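Local coordinates for mandelate racemase/muconate lactonizing protein (Thermobispora bispora, PDB 3VC5) that probably catalyses the magnesium-dependent dehydration of D-glucarate to 5-dehydro-4-deoxy-D-glucarate, as a member of the enolase superfamily, at residues Gly156-Tyr164 with Phe384-Pro392; Tyr99-Ile110 with Ser122-Phe131. All blocks are in the same frame, centred on the assembly; numbering follows the deposited sequence.

In the fold
Interaction 2 comes first along the chain and is complete before interaction 1 opens; their centres lie about 32 Å apart and their nearest atoms about 18 Å, so neither touches the other. Interaction 2 packs helix 95-106 on helix 123-146, both in the N-terminal domain of the mandelate racemase/muconate lactonizing family. Interaction 1 pairs strand 161-169 with strand 388-390 at one end of the mixed sheet that forms the barrel, where 388-390 is the outermost strand. Interaction 2 thus joins two helices of the N-terminal domain, and interaction 1 joins the opening strand of the barrel to a strand from more than 200 residues later.

Interaction 1. Residues Gly156-Tyr164 with Phe384-Pro392; sequences GKVRDAVPY and FVDGAVPVP
Strands 161-163 and 388-390 run antiparallel, their axes 4.2 Å apart at 162°, with Val-162 and Val-389 as the hydrogen-bonded pair. Val-162 N donates to Val-389 O at 3.0 Å, and Val-389 N donates to Val-162 O at 2.9 Å. This is the antiparallel edge of the enolase-superfamily barrel sheet, where a late strand joins the first of the parallel strands. Two further backbone bonds, Val-391 N to Asp-160 O and Tyr-164 N to Gly-387 O, extend the ladder at its ends. Val-385 to Ala-388 form a type I' turn leading into strand 388-390, with Gly-387 at positive phi.

On one face Ala-161 CB meets Ala-388 CB at 3.8 Å, flanked by Pro-163 and Pro-390. Val-391 packs CG2 3.6 Å from Asp-160 O. On the side of Val-162 and Val-389, the Tyr-164 ring packs against Phe-384, which turns an edge toward its face, offset, centroids 5.7 Å apart and planes at 68°. The Tyr-164 hydroxyl bonds to Thr-351 of helix 344-355. With CG1 anti to its backbone N (chi1 176°), Val-389 brings CG2 to 3.6 Å from Tyr-164 CE2 and over one face of the Phe-384 ring, offset toward the rim.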
# COMPACT_ATOMS: atom_id res chain seq x y z
N GLY A 156 -8.81 -8.09 -6.91
CA GLY A 156 -10.11 -8.75 -7.09
C GLY A 156 -11.14 -8.27 -6.06
O GLY A 156 -10.78 -7.88 -4.95
N LYS A 157 -12.41 -8.24 -6.45
CA LYS A 157 -13.44 -7.77 -5.54
C LYS A 157 -13.58 -8.71 -4.36
O LYS A 157 -13.55 -9.95 -4.51
CB LYS A 157 -14.79 -7.63 -6.23
CG LYS A 157 -15.39 -8.92 -6.71
CD LYS A 157 -16.61 -8.65 -7.62
CE LYS A 157 -17.19 -9.98 -8.15
NZ LYS A 157 -18.44 -9.82 -8.92
N VAL A 158 -13.75 -8.13 -3.18
CA VAL A 158 -14.02 -8.90 -1.97
C VAL A 158 -15.46 -8.82 -1.57
O VAL A 158 -15.88 -9.46 -0.59
CB VAL A 158 -13.10 -8.49 -0.80
CG1 VAL A 158 -11.67 -8.41 -1.27
CG2 VAL A 158 -13.53 -7.17 -0.20
N ARG A 159 -16.21 -7.99 -2.30
CA ARG A 159 -17.65 -7.88 -2.12
C ARG A 159 -18.26 -7.62 -3.49
O ARG A 159 -17.63 -6.97 -4.33
CB ARG A 159 -17.97 -6.78 -1.11
CG ARG A 159 -17.27 -5.46 -1.40
CD ARG A 159 -17.38 -4.46 -0.22
NE ARG A 159 -16.68 -4.89 1.00
CZ ARG A 159 -15.42 -4.58 1.33
NH1 ARG A 159 -14.64 -3.88 0.52
NH2 ARG A 159 -14.93 -5.01 2.49
N ASP A 160 -19.45 -8.15 -3.74
CA ASP A 160 -20.07 -8.03 -5.05
C ASP A 160 -20.66 -6.64 -5.30
O ASP A 160 -20.80 -6.23 -6.46
CB ASP A 160 -21.18 -9.08 -5.24
CG ASP A 160 -20.64 -10.48 -5.36
OD1 ASP A 160 -19.44 -10.65 -5.66
OD2 ASP A 160 -21.44 -11.43 -5.19
N ALA A 161 -21.00 -5.92 -4.22
CA ALA A 161 -21.61 -4.61 -4.32
C ALA A 161 -21.08 -3.73 -3.19
O ALA A 161 -20.70 -4.25 -2.14
CB ALA A 161 -23.15 -4.72 -4.27
N VAL A 162 -21.03 -2.42 -3.41
CA VAL A 162 -20.46 -1.47 -2.46
C VAL A 162 -21.58 -0.64 -1.87
O VAL A 162 -22.25 0.11 -2.59
CB VAL A 162 -19.48 -0.54 -3.18
CG1 VAL A 162 -19.03 0.60 -2.26
CG2 VAL A 162 -18.28 -1.35 -3.72
N PRO A 163 -21.82 -0.79 -0.56
CA PRO A 163 -22.86 0.03 0.05
C PRO A 163 -22.48 1.51 0.11
O PRO A 163 -21.33 1.85 0.39
CB PRO A 163 -22.96 -0.53 1.49
CG PRO A 163 -22.37 -1.91 1.40
CD PRO A 163 -21.27 -1.79 0.37
N TYR A 164 -23.49 2.35 -0.13
CA TYR A 164 -23.40 3.80 -0.05
C TYR A 164 -24.41 4.31 0.97
O TYR A 164 -25.45 3.69 1.20
CB TYR A 164 -23.62 4.48 -1.44
CG TYR A 164 -22.44 4.33 -2.38
CD1 TYR A 164 -21.43 5.31 -2.43
CD2 TYR A 164 -22.31 3.20 -3.16
CE1 TYR A 164 -20.33 5.17 -3.27
CE2 TYR A 164 -21.23 3.05 -4.02
CZ TYR A 164 -20.22 4.03 -4.04
OH TYR A 164 -19.16 3.88 -4.88
N PHE A 384 -28.05 1.46 -8.37
CA PHE A 384 -28.13 1.18 -6.94
C PHE A 384 -29.19 0.13 -6.69
O PHE A 384 -30.35 0.28 -7.12
CB PHE A 384 -28.44 2.45 -6.14
CG PHE A 384 -27.31 3.44 -6.13
CD1 PHE A 384 -26.50 3.57 -5.03
CD2 PHE A 384 -27.04 4.20 -7.26
CE1 PHE A 384 -25.44 4.48 -5.02
CE2 PHE A 384 -26.01 5.12 -7.28
CZ PHE A 384 -25.18 5.25 -6.16
N VAL A 385 -28.80 -0.93 -5.98
CA VAL A 385 -29.70 -2.02 -5.63
C VAL A 385 -29.59 -2.19 -4.12
O VAL A 385 -28.51 -2.52 -3.60
CB VAL A 385 -29.28 -3.33 -6.31
CG1 VAL A 385 -30.17 -4.50 -5.83
CG2 VAL A 385 -29.31 -3.20 -7.86
N ASP A 386 -30.68 -1.91 -3.41
CA ASP A 386 -30.67 -2.02 -1.96
C ASP A 386 -29.52 -1.20 -1.36
O ASP A 386 -28.83 -1.67 -0.43
CB ASP A 386 -30.53 -3.49 -1.54
CG ASP A 386 -31.67 -4.35 -2.07
OD1 ASP A 386 -32.81 -3.85 -2.14
OD2 ASP A 386 -31.41 -5.53 -2.41
N GLY A 387 -29.32 0.01 -1.89
CA GLY A 387 -28.35 0.96 -1.34
C GLY A 387 -26.91 0.76 -1.76
O GLY A 387 -26.02 1.53 -1.34
N ALA A 388 -26.65 -0.24 -2.59
CA ALA A 388 -25.29 -0.59 -2.97
C ALA A 388 -25.13 -0.63 -4.50
O ALA A 388 -26.07 -0.94 -5.23
CB ALA A 388 -24.92 -1.95 -2.38
N VAL A 389 -23.93 -0.33 -4.97
CA VAL A 389 -23.63 -0.39 -6.40
C VAL A 389 -22.89 -1.69 -6.70
O VAL A 389 -21.76 -1.91 -6.23
CB VAL A 389 -22.78 0.81 -6.84
CG1 VAL A 389 -22.38 0.68 -8.34
CG2 VAL A 389 -23.51 2.12 -6.58
N PRO A 390 -23.52 -2.58 -7.47
CA PRO A 390 -22.78 -3.77 -7.86
C PRO A 390 -21.55 -3.41 -8.71
O PRO A 390 -21.60 -2.49 -9.55
CB PRO A 390 -23.83 -4.57 -8.68
CG PRO A 390 -25.18 -4.05 -8.24
CD PRO A 390 -24.91 -2.57 -7.98
N VAL A 391 -20.43 -4.10 -8.48
CA VAL A 391 -19.24 -3.85 -9.30
C VAL A 391 -19.56 -4.09 -10.77
O VAL A 391 -20.08 -5.15 -11.13
CB VAL A 391 -18.06 -4.76 -8.93
CG1 VAL A 391 -16.85 -4.45 -9.85
CG2 VAL A 391 -17.70 -4.60 -7.46
N PRO A 392 -19.26 -3.11 -11.63
CA PRO A 392 -19.61 -3.31 -13.05
C PRO A 392 -18.92 -4.55 -13.61
O PRO A 392 -17.85 -4.94 -13.13
CB PRO A 392 -19.07 -2.04 -13.73
CG PRO A 392 -19.11 -1.00 -12.64
CD PRO A 392 -18.83 -1.73 -11.35

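Interaction 2. Residues Tyr99-Ile110 with Ser122-Phe131; sequences YRRVADVVGANI and SRVKTVDRVF
Tyr-99, which has the most surface covered here, enters helix 123-131 as a knob among Val-124, Val-127, Asp-128 and Phe-131. Its CG lies opposite the backbone N, which carries the ring across toward the other helix. Three neighbours fix the ring: Val-127 CG1 stands over one face, 4.0 Å from the centroid; Asp-128 OD1 takes the hydroxyl bond at the edge; and Phe-131 receives the ring edge on its own face, with centroids 4.8 Å apart and planes at 74°. The Tyr-99 OH to Asp-128 OD1 bond is 2.6 Å and uses the syn side of the carboxylate, 32° out of its plane. Asp-128 OD2 forms a salt bridge with Arg-320, so the buried carboxylate has a partner on each oxygen. A phenylalanine here would probably leave Asp-128 OD1 without its hydroxyl donor, and of these two partners the carboxylate would keep Arg-320 alone.

Val-127 answers as the reciprocal knob, seated among Tyr-99, Val-102, Ala-103 and Val-106. Alongside Val-127, Val-102 CG1 touches Val-130 CG1 at 3.6 Å, and Val-106 CG1 meets Thr-126 CG2 at 3.7 Å.

Arg-123 covers the other end of the contact. Its chain bends at chi2 and chi3, folding the guanidinium over the type II' turn from Val-106 to Asn-109, and Gly-107 C and Ala-108 N lie over one face. The bonding of NH1 is doubtful because that atom is modelled too close to Ala-108 C. Beside it, Ile-110 CG2 lies 3.8 Å from Thr-126 OG1; that hydroxyl bonds Ser-122 O and Val-111 N, so the methyl only packs on it.

The helix axes, 9.3 Å apart at 121°, and these reciprocal knobs-into-holes are those of a packed helix pair, here within the N-terminal domain of the mandelate racemase/muconate lactonizing family.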
# COMPACT_ATOMS: atom_id res chain seq x y z
N TYR A 99 3.39 9.77 -12.61
CA TYR A 99 3.38 10.58 -11.37
C TYR A 99 4.52 11.62 -11.33
O TYR A 99 4.29 12.79 -11.03
CB TYR A 99 3.45 9.68 -10.14
CG TYR A 99 3.15 10.42 -8.86
CD1 TYR A 99 1.87 10.46 -8.35
CD2 TYR A 99 4.18 11.03 -8.13
CE1 TYR A 99 1.57 11.13 -7.19
CE2 TYR A 99 3.90 11.70 -6.94
CZ TYR A 99 2.60 11.73 -6.47
OH TYR A 99 2.34 12.41 -5.29
N ARG A 100 5.75 11.20 -11.68
CA ARG A 100 6.89 12.13 -11.69
C ARG A 100 6.70 13.23 -12.74
O ARG A 100 7.02 14.39 -12.48
CB ARG A 100 8.21 11.39 -11.93
CG ARG A 100 8.65 10.52 -10.76
CD ARG A 100 10.13 10.12 -10.88
NE ARG A 100 10.43 9.58 -12.20
CZ ARG A 100 10.35 8.29 -12.52
NH1 ARG A 100 9.99 7.38 -11.62
NH2 ARG A 100 10.63 7.91 -13.76
N ARG A 101 6.11 12.90 -13.89
CA ARG A 101 5.84 13.90 -14.92
C ARG A 101 4.81 14.93 -14.43
O ARG A 101 4.98 16.15 -14.62
CB ARG A 101 5.35 13.22 -16.22
CG ARG A 101 5.11 14.13 -17.43
CD ARG A 101 6.39 14.74 -18.03
NE ARG A 101 7.44 13.77 -18.38
CZ ARG A 101 7.53 13.08 -19.52
NH1 ARG A 101 6.61 13.20 -20.49
NH2 ARG A 101 8.56 12.25 -19.71
N VAL A 102 3.76 14.46 -13.77
CA VAL A 102 2.76 15.37 -13.20
C VAL A 102 3.44 16.28 -12.15
O VAL A 102 3.20 17.50 -12.11
CB VAL A 102 1.60 14.60 -12.57
CG1 VAL A 102 0.72 15.54 -11.74
CG2 VAL A 102 0.75 13.90 -13.64
N ALA A 103 4.27 15.69 -11.29
CA ALA A 103 5.01 16.48 -10.29
C ALA A 103 5.88 17.55 -10.93
O ALA A 103 5.94 18.69 -10.46
CB ALA A 103 5.84 15.59 -9.38
N ASP A 104 6.55 17.20 -12.03
CA ASP A 104 7.34 18.19 -12.78
C ASP A 104 6.47 19.33 -13.31
O ASP A 104 6.85 20.51 -13.29
CB ASP A 104 8.06 17.52 -13.96
CG ASP A 104 9.18 16.61 -13.54
OD1 ASP A 104 9.69 16.72 -12.40
OD2 ASP A 104 9.59 15.80 -14.41
N VAL A 105 5.29 19.00 -13.82
CA VAL A 105 4.45 20.03 -14.41
C VAL A 105 3.90 20.95 -13.33
O VAL A 105 3.90 22.17 -13.49
CB VAL A 105 3.30 19.41 -15.25
CG1 VAL A 105 2.31 20.50 -15.69
CG2 VAL A 105 3.85 18.68 -16.46
N VAL A 106 3.43 20.37 -12.24
CA VAL A 106 2.86 21.13 -11.15
C VAL A 106 3.93 22.03 -10.57
O VAL A 106 3.66 23.16 -10.20
CB VAL A 106 2.29 20.19 -10.05
CG1 VAL A 106 2.02 20.93 -8.74
CG2 VAL A 106 1.02 19.50 -10.56
N GLY A 107 5.15 21.50 -10.50
CA GLY A 107 6.30 22.32 -10.15
C GLY A 107 6.02 22.90 -8.79
O GLY A 107 5.76 22.17 -7.82
N ALA A 108 6.06 24.24 -8.72
CA ALA A 108 5.91 24.96 -7.47
C ALA A 108 4.46 25.35 -7.14
O ALA A 108 4.16 25.92 -6.06
CB ALA A 108 6.78 26.20 -7.54
N ASN A 109 3.56 25.08 -8.06
CA ASN A 109 2.19 25.50 -7.89
C ASN A 109 1.58 24.72 -6.71
O ASN A 109 1.84 23.51 -6.56
CB ASN A 109 1.43 25.18 -9.18
CG ASN A 109 1.73 26.16 -10.29
OD1 ASN A 109 1.26 27.29 -10.27
ND2 ASN A 109 2.51 25.72 -11.28
N ILE A 110 0.87 25.41 -5.83
CA ILE A 110 -0.03 24.75 -4.88
C ILE A 110 -1.45 25.29 -5.14
O ILE A 110 -1.69 26.49 -5.04
CB ILE A 110 0.33 25.00 -3.42
CG1 ILE A 110 1.63 24.28 -3.06
CG2 ILE A 110 -0.81 24.51 -2.50
CD1 ILE A 110 2.19 24.64 -1.63
N SER A 122 -1.54 21.49 -0.25
CA SER A 122 -0.11 21.26 -0.09
C SER A 122 0.44 20.85 -1.44
O SER A 122 -0.32 20.58 -2.39
CB SER A 122 0.15 20.14 0.91
OG SER A 122 -0.48 18.93 0.52
N ARG A 123 1.76 20.75 -1.52
CA ARG A 123 2.38 20.31 -2.76
C ARG A 123 1.97 18.89 -3.12
O ARG A 123 1.57 18.64 -4.27
CB ARG A 123 3.90 20.38 -2.68
CG ARG A 123 4.58 19.90 -3.97
CD ARG A 123 4.58 20.98 -5.05
NE ARG A 123 5.76 21.85 -4.98
CZ ARG A 123 5.71 23.18 -4.86
NH1 ARG A 123 4.54 23.79 -4.81
NH2 ARG A 123 6.84 23.89 -4.81
N VAL A 124 2.07 17.96 -2.18
CA VAL A 124 1.74 16.57 -2.49
C VAL A 124 0.26 16.45 -2.83
O VAL A 124 -0.09 15.76 -3.75
CB VAL A 124 2.15 15.57 -1.37
CG1 VAL A 124 1.58 14.18 -1.61
CG2 VAL A 124 3.68 15.56 -1.23
N LYS A 125 -0.62 17.10 -2.06
CA LYS A 125 -2.03 16.96 -2.37
C LYS A 125 -2.33 17.53 -3.75
O LYS A 125 -3.21 17.01 -4.47
CB LYS A 125 -2.88 17.65 -1.27
CG LYS A 125 -4.37 17.30 -1.30
CD LYS A 125 -5.07 17.98 -0.13
CE LYS A 125 -6.53 18.07 -0.26
NZ LYS A 125 -7.08 19.34 0.34
N THR A 126 -1.65 18.61 -4.13
CA THR A 126 -1.88 19.21 -5.46
C THR A 126 -1.46 18.23 -6.55
O THR A 126 -2.23 17.96 -7.51
CB THR A 126 -1.09 20.53 -5.60
OG1 THR A 126 -1.62 21.46 -4.65
CG2 THR A 126 -1.26 21.11 -7.02
N VAL A 127 -0.29 17.64 -6.38
CA VAL A 127 0.22 16.63 -7.35
C VAL A 127 -0.74 15.43 -7.39
O VAL A 127 -1.11 14.96 -8.47
CB VAL A 127 1.61 16.16 -6.97
CG1 VAL A 127 2.06 14.96 -7.87
CG2 VAL A 127 2.59 17.32 -7.09
N ASP A 128 -1.20 14.98 -6.21
CA ASP A 128 -2.05 13.80 -6.16
C ASP A 128 -3.38 14.12 -6.84
O ASP A 128 -3.98 13.25 -7.50
CB ASP A 128 -2.33 13.42 -4.71
CG ASP A 128 -1.17 12.65 -4.07
OD1 ASP A 128 -0.23 12.24 -4.82
OD2 ASP A 128 -1.23 12.36 -2.86
N ARG A 129 -3.91 15.33 -6.61
CA ARG A 129 -5.17 15.74 -7.25
C ARG A 129 -5.05 15.74 -8.78
O ARG A 129 -5.95 15.26 -9.52
CB ARG A 129 -5.66 17.11 -6.75
CG ARG A 129 -6.19 17.09 -5.33
CD ARG A 129 -6.25 18.49 -4.70
NE ARG A 129 -6.56 19.52 -5.69
CZ ARG A 129 -7.68 20.24 -5.72
NH1 ARG A 129 -7.83 21.16 -6.67
NH2 ARG A 129 -8.62 20.07 -4.79
N VAL A 130 -3.92 16.23 -9.29
CA VAL A 130 -3.73 16.29 -10.74
C VAL A 130 -3.49 14.88 -11.30
O VAL A 130 -4.09 14.47 -12.29
CB VAL A 130 -2.62 17.26 -11.12
CG1 VAL A 130 -2.37 17.21 -12.65
CG2 VAL A 130 -3.03 18.69 -10.67
N PHE A 131 -2.68 14.11 -10.61
CA PHE A 131 -2.37 12.76 -11.04
C PHE A 131 -3.59 11.84 -11.11
O PHE A 131 -3.69 11.02 -12.00
CB PHE A 131 -1.35 12.18 -10.08
CG PHE A 131 -1.01 10.72 -10.32
CD1 PHE A 131 -0.24 10.32 -11.44
CD2 PHE A 131 -1.41 9.75 -9.40
CE1 PHE A 131 0.10 8.99 -11.63
CE2 PHE A 131 -1.06 8.40 -9.58
CZ PHE A 131 -0.30 8.02 -10.69